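ORF10 (Moritella marina, PDB 6RIW) forms the ketosynthase-chain length factor part of a polyunsaturated fatty acid synthase, a longer protein that probably extends acyl chains as a 3-oxoacyl-[acyl-carrier-protein] synthase. Local coordinates at residues 485-490 against 845-850; 781-786 against 819-824. All coordinates share one frame; numbering follows the deposited sequence.

Contact 1: 485-490 against 845-850; sequences AQFKTL and SIIKTA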
loop_
_atom_site.group_PDB
_atom_site.type_symbol
_atom_site.label_atom_id
_atom_site.label_comp_id
_atom_site.label_asym_id
_atom_site.label_seq_id
_atom_site.Cartn_x
_atom_site.Cartn_y
_atom_site.Cartn_z
ATOM N N ALA A 485 4.181 14.299 24.779
ATOM C CA ALA A 485 3.927 14.955 26.067
ATOM C C ALA A 485 2.525 15.552 26.123
ATOM O O ALA A 485 1.816 15.414 27.131
ATOM C CB ALA A 485 4.991 16.036 26.329
ATOM N N GLN A 486 2.092 16.185 25.030
ATOM C CA GLN A 486 0.759 16.782 24.979
ATOM C C GLN A 486 -0.332 15.717 24.975
ATOM O O GLN A 486 -1.378 15.882 25.610
ATOM C CB GLN A 486 0.649 17.686 23.743
ATOM C CG GLN A 486 1.421 19.001 23.863
ATOM C CD GLN A 486 1.406 19.806 22.559
ATOM O OE1 GLN A 486 0.441 19.748 21.797
ATOM N NE2 GLN A 486 2.477 20.558 22.303
ATOM N N PHE A 487 -0.104 14.610 24.267
ATOM C CA PHE A 487 -1.060 13.507 24.289
ATOM C C PHE A 487 -1.177 12.919 25.695
ATOM O O PHE A 487 -2.279 12.611 26.166
ATOM C CB PHE A 487 -0.595 12.449 23.279
ATOM C CG PHE A 487 -1.633 11.385 22.918
ATOM C CD1 PHE A 487 -2.969 11.702 22.712
ATOM C CD2 PHE A 487 -1.224 10.074 22.734
ATOM C CE1 PHE A 487 -3.883 10.724 22.355
ATOM C CE2 PHE A 487 -2.131 9.072 22.384
ATOM C CZ PHE A 487 -3.466 9.397 22.194
ATOM N N LYS A 488 -0.045 12.726 26.367
ATOM C CA LYS A 488 -0.081 12.175 27.723
ATOM C C LYS A 488 -0.927 13.055 28.640
ATOM O O LYS A 488 -1.793 12.569 29.373
ATOM C CB LYS A 488 1.350 12.044 28.246
ATOM C CG LYS A 488 1.480 11.303 29.589
ATOM C CD LYS A 488 2.965 11.279 30.028
ATOM C CE LYS A 488 3.130 10.675 31.424
ATOM N NZ LYS A 488 4.568 10.617 31.825
ATOM N N THR A 489 -0.693 14.360 28.588
ATOM C CA THR A 489 -1.454 15.302 29.413
ATOM C C THR A 489 -2.931 15.296 29.051
ATOM O O THR A 489 -3.804 15.280 29.929
ATOM C CB THR A 489 -0.884 16.698 29.226
ATOM O OG1 THR A 489 0.465 16.702 29.693
ATOM C CG2 THR A 489 -1.706 17.727 29.984
ATOM N N LEU A 490 -3.232 15.322 27.752
ATOM C CA LEU A 490 -4.614 15.216 27.303
ATOM C C LEU A 490 -5.309 14.001 27.910
ATOM O O LEU A 490 -6.430 14.102 28.424
ATOM C CB LEU A 490 -4.632 15.159 25.768
ATOM C CG LEU A 490 -6.012 15.153 25.109
ATOM C CD1 LEU A 490 -6.460 16.574 24.868
ATOM C CD2 LEU A 490 -5.955 14.384 23.783
ATOM N N SER A 845 -4.546 3.541 20.136
ATOM C CA SER A 845 -4.890 2.681 21.274
ATOM C C SER A 845 -3.649 2.156 21.982
ATOM O O SER A 845 -3.616 2.081 23.220
ATOM C CB SER A 845 -5.729 1.495 20.811
ATOM O OG SER A 845 -6.919 1.927 20.193
ATOM N N ILE A 846 -2.652 1.714 21.213
ATOM C CA ILE A 846 -1.430 1.180 21.823
ATOM C C ILE A 846 -0.724 2.265 22.619
ATOM O O ILE A 846 -0.274 2.037 23.754
ATOM C CB ILE A 846 -0.513 0.580 20.742
ATOM C CG1 ILE A 846 -1.066 -0.779 20.289
ATOM C CG2 ILE A 846 0.938 0.433 21.281
ATOM C CD1 ILE A 846 -0.312 -1.402 19.077
ATOM N N ILE A 847 -0.635 3.472 22.063
ATOM C CA ILE A 847 0.124 4.520 22.745
ATOM C C ILE A 847 -0.603 5.004 24.003
ATOM O O ILE A 847 0.033 5.204 25.052
ATOM C CB ILE A 847 0.432 5.672 21.778
ATOM C CG1 ILE A 847 1.472 5.170 20.761
ATOM C CG2 ILE A 847 0.950 6.928 22.555
ATOM C CD1 ILE A 847 1.935 6.236 19.780
ATOM N N LYS A 848 -1.932 5.203 23.932
ATOM C CA LYS A 848 -2.687 5.490 25.155
ATOM C C LYS A 848 -2.401 4.441 26.229
ATOM O O LYS A 848 -2.128 4.771 27.394
ATOM C CB LYS A 848 -4.193 5.523 24.885
ATOM C CG LYS A 848 -5.020 5.537 26.190
ATOM C CD LYS A 848 -6.534 5.452 25.953
ATOM C CE LYS A 848 -7.311 5.131 27.239
ATOM N NZ LYS A 848 -8.768 4.952 26.976
ATOM N N THR A 849 -2.507 3.170 25.846
ATOM C CA THR A 849 -2.353 2.071 26.796
ATOM C C THR A 849 -0.932 2.013 27.338
ATOM O O THR A 849 -0.724 1.848 28.551
ATOM C CB THR A 849 -2.729 0.758 26.116
ATOM O OG1 THR A 849 -4.092 0.816 25.669
ATOM C CG2 THR A 849 -2.556 -0.435 27.057
ATOM N N ALA A 850 0.065 2.167 26.458
ATOM C CA ALA A 850 1.454 2.165 26.925
ATOM C C ALA A 850 1.739 3.330 27.870
ATOM O O ALA A 850 2.464 3.162 28.857
ATOM C CB ALA A 850 2.411 2.201 25.735
#

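Contact 2: 781-786 against 819-824; sequences IAADKA and PTLYPS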
loop_
_atom_site.group_PDB
_atom_site.type_symbol
_atom_site.label_atom_id
_atom_site.label_comp_id
_atom_site.label_asym_id
_atom_site.label_seq_id
_atom_site.Cartn_x
_atom_site.Cartn_y
_atom_site.Cartn_z
ATOM N N ILE A 781 -12.870 -15.534 20.655
ATOM C CA ILE A 781 -11.859 -16.471 20.172
ATOM C C ILE A 781 -10.492 -15.809 20.137
ATOM O O ILE A 781 -9.485 -16.389 20.577
ATOM C CB ILE A 781 -12.240 -17.018 18.787
ATOM C CG1 ILE A 781 -13.393 -18.023 18.911
ATOM C CG2 ILE A 781 -11.014 -17.655 18.131
ATOM C CD1 ILE A 781 -13.974 -18.440 17.570
ATOM N N ALA A 782 -10.432 -14.586 19.591
ATOM C CA ALA A 782 -9.173 -13.857 19.560
ATOM C C ALA A 782 -8.693 -13.530 20.962
ATOM O O ALA A 782 -7.493 -13.605 21.245
ATOM C CB ALA A 782 -9.328 -12.578 18.727
ATOM N N ALA A 783 -9.608 -13.130 21.854
ATOM C CA ALA A 783 -9.202 -12.815 23.218
ATOM C C ALA A 783 -8.616 -14.041 23.924
ATOM O O ALA A 783 -7.606 -13.939 24.636
ATOM C CB ALA A 783 -10.398 -12.263 23.990
ATOM N N ASP A 784 -9.260 -15.196 23.770
ATOM C CA ASP A 784 -8.746 -16.411 24.398
ATOM C C ASP A 784 -7.352 -16.749 23.883
ATOM O O ASP A 784 -6.476 -17.177 24.653
ATOM C CB ASP A 784 -9.701 -17.573 24.151
ATOM C CG ASP A 784 -9.154 -18.897 24.690
ATOM O OD1 ASP A 784 -8.874 -18.976 25.911
ATOM O OD2 ASP A 784 -8.981 -19.850 23.892
ATOM N N LYS A 785 -7.130 -16.589 22.577
ATOM C CA LYS A 785 -5.796 -16.848 22.045
ATOM C C LYS A 785 -4.783 -15.898 22.657
ATOM O O LYS A 785 -3.669 -16.300 23.008
ATOM C CB LYS A 785 -5.766 -16.691 20.520
ATOM C CG LYS A 785 -6.587 -17.668 19.708
ATOM C CD LYS A 785 -6.308 -17.407 18.228
ATOM C CE LYS A 785 -7.339 -18.054 17.336
ATOM N NZ LYS A 785 -7.067 -17.740 15.891
ATOM N N ALA A 786 -5.145 -14.617 22.772
ATOM C CA ALA A 786 -4.184 -13.631 23.235
ATOM C C ALA A 786 -3.888 -13.810 24.716
ATOM O O ALA A 786 -2.740 -13.645 25.151
ATOM C CB ALA A 786 -4.703 -12.218 22.932
ATOM N N PRO A 819 -17.714 -7.220 28.147
ATOM C CA PRO A 819 -18.124 -7.394 29.555
ATOM C C PRO A 819 -18.241 -8.850 29.950
ATOM O O PRO A 819 -18.040 -9.176 31.128
ATOM C CB PRO A 819 -19.481 -6.669 29.632
ATOM C CG PRO A 819 -19.503 -5.737 28.431
ATOM C CD PRO A 819 -18.722 -6.478 27.363
ATOM N N THR A 820 -18.525 -9.737 28.998
ATOM C CA THR A 820 -18.522 -11.168 29.287
ATOM C C THR A 820 -17.115 -11.682 29.565
ATOM O O THR A 820 -16.900 -12.449 30.512
ATOM C CB THR A 820 -19.139 -11.924 28.113
ATOM O OG1 THR A 820 -20.476 -11.445 27.907
ATOM C CG2 THR A 820 -19.162 -13.414 28.375
ATOM N N LEU A 821 -16.149 -11.286 28.733
ATOM C CA LEU A 821 -14.763 -11.700 28.931
ATOM C C LEU A 821 -14.194 -11.134 30.220
ATOM O O LEU A 821 -13.495 -11.833 30.961
ATOM C CB LEU A 821 -13.906 -11.228 27.752
ATOM C CG LEU A 821 -14.035 -12.053 26.477
ATOM C CD1 LEU A 821 -13.563 -11.263 25.246
ATOM C CD2 LEU A 821 -13.254 -13.357 26.612
ATOM N N TYR A 822 -14.478 -9.869 30.490
ATOM C CA TYR A 822 -13.773 -9.081 31.496
ATOM C C TYR A 822 -14.789 -8.364 32.375
ATOM O O TYR A 822 -14.866 -7.127 32.372
ATOM C CB TYR A 822 -12.853 -8.062 30.825
ATOM C CG TYR A 822 -11.866 -8.610 29.813
ATOM C CD1 TYR A 822 -10.828 -9.442 30.214
ATOM C CD2 TYR A 822 -11.937 -8.243 28.454
ATOM C CE1 TYR A 822 -9.891 -9.924 29.301
ATOM C CE2 TYR A 822 -11.016 -8.732 27.530
ATOM C CZ TYR A 822 -9.980 -9.561 27.967
ATOM O OH TYR A 822 -9.043 -10.056 27.079
ATOM N N PRO A 823 -15.581 -9.112 33.158
ATOM C CA PRO A 823 -16.718 -8.487 33.866
ATOM C C PRO A 823 -16.318 -7.449 34.896
ATOM O O PRO A 823 -17.109 -6.542 35.179
ATOM C CB PRO A 823 -17.429 -9.685 34.521
ATOM C CG PRO A 823 -16.389 -10.725 34.630
ATOM C CD PRO A 823 -15.500 -10.557 33.407
ATOM N N SER A 824 -15.111 -7.525 35.448
ATOM C CA SER A 824 -14.690 -6.566 36.456
ATOM C C SER A 824 -13.836 -5.427 35.899
ATOM O O SER A 824 -13.439 -4.542 36.665
ATOM C CB SER A 824 -13.943 -7.295 37.585
ATOM O OG SER A 824 -12.651 -7.694 37.174
#

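Contact 1: 485-490 against 845-850
Lys848, a buried residue, has its NZ held by a salt bridge to Glu801 OE1 and a hydrogen bond to Ser828 OG. The side chain runs almost fully extended from CB to NZ and carries this charge off from residues 485-490. Phe487 reaches across with CG anti to its backbone N (chi1 -166°). Its ring meets Ile847 CG2 edge-on, with the methyl lying near the ring plane and 3.8 Å from CE2; CD2 is equally near. Lys848 N lies obliquely to the same ring, 4.2 Å from CE2. No hydrogen bond joins 485-490 to 845-850; Phe487 and Ile847 account for most of the buried surface between them. Phe478 also meets the Phe487 ring, at about 50° between planes. Within helix 841-854, away from Phe487, Ser845 O accepts Thr849 OG1 at 2.8 Å as well as Thr849 N, the two donors coming from opposite faces of the carbonyl plane. Besides meeting Phe487, helix 841-854 touches strands 469-478 and 865-870 and helix 668-682, as expected for one of the buried central helices of the layered thiolase fold.

Contact 2: 781-786 against 819-824
Ala783 and Leu821 join two helices that belong to the outer cover of the thiolase fold in the second ketosynthase-like unit. Helix 776-790 lies on strands 763-772 and 876-884, while helix 808-821 connects the parallel neighbours 797-801 and 826-828. Between the two segments the nearest CA atoms are those of Ala783 and Leu821, 8.1 Å apart.

The tight part is small and apolar. Ala783 CB points at the other segment and meets both methyls of Leu821: CD1 comes to 3.5 Å from this CB and CD2 to 4.0 Å, so the fork of the leucine receives the alanine methyl. Leu821 places CG anti to its carbonyl carbon (chi1 -77°), which sends the fork across the gap. It also rests on Ile779, a further member of helix 776-790.

Toward the surface the fit slackens. Leu821 itself is partly exposed, and Asp784, on the solvent side, stays clear of the leucine: its CB is 6.0 Å from Leu821 CD2.

On the inner side the chain changes course. Tyr822 is the first residue to leave helical geometry, with phi -132° and psi 66°, and Pro823 follows it. The Tyr822 ring is directed inward and reaches Val797, Val800 and Leu787. Leu821 CB sits 3.6 Å above one face of this ring, offset toward the rim, so consecutive side chains pack on each other before both meet Ala783. Tyr822 is buried, and its phenol oxygen is satisfied: OH, 4.0 Å from Ala783 CB, is hydrogen-bonded to His879 NE2 of strand 876-884.

Both contacts belong to the second ketosynthase-like unit, the chain length factor half, at different depths of its layers. The centres of contact 1 and contact 2 are 24 Å apart; the nearest atoms of contact 1 and contact 2 are about 12 Å apart, so the two do not touch. In sequence, contact 2 is nested within the loop that contact 1 closes. Strand 797-801 relates them, since different residues of it meet a side chain of each contact. Contact 1 involves one of the central helices, 841-854, whereas contact 2 joins two helices of the outer layer. Both are away from the magnesium site of Met1 and Lys286, in the first ketosynthase unit.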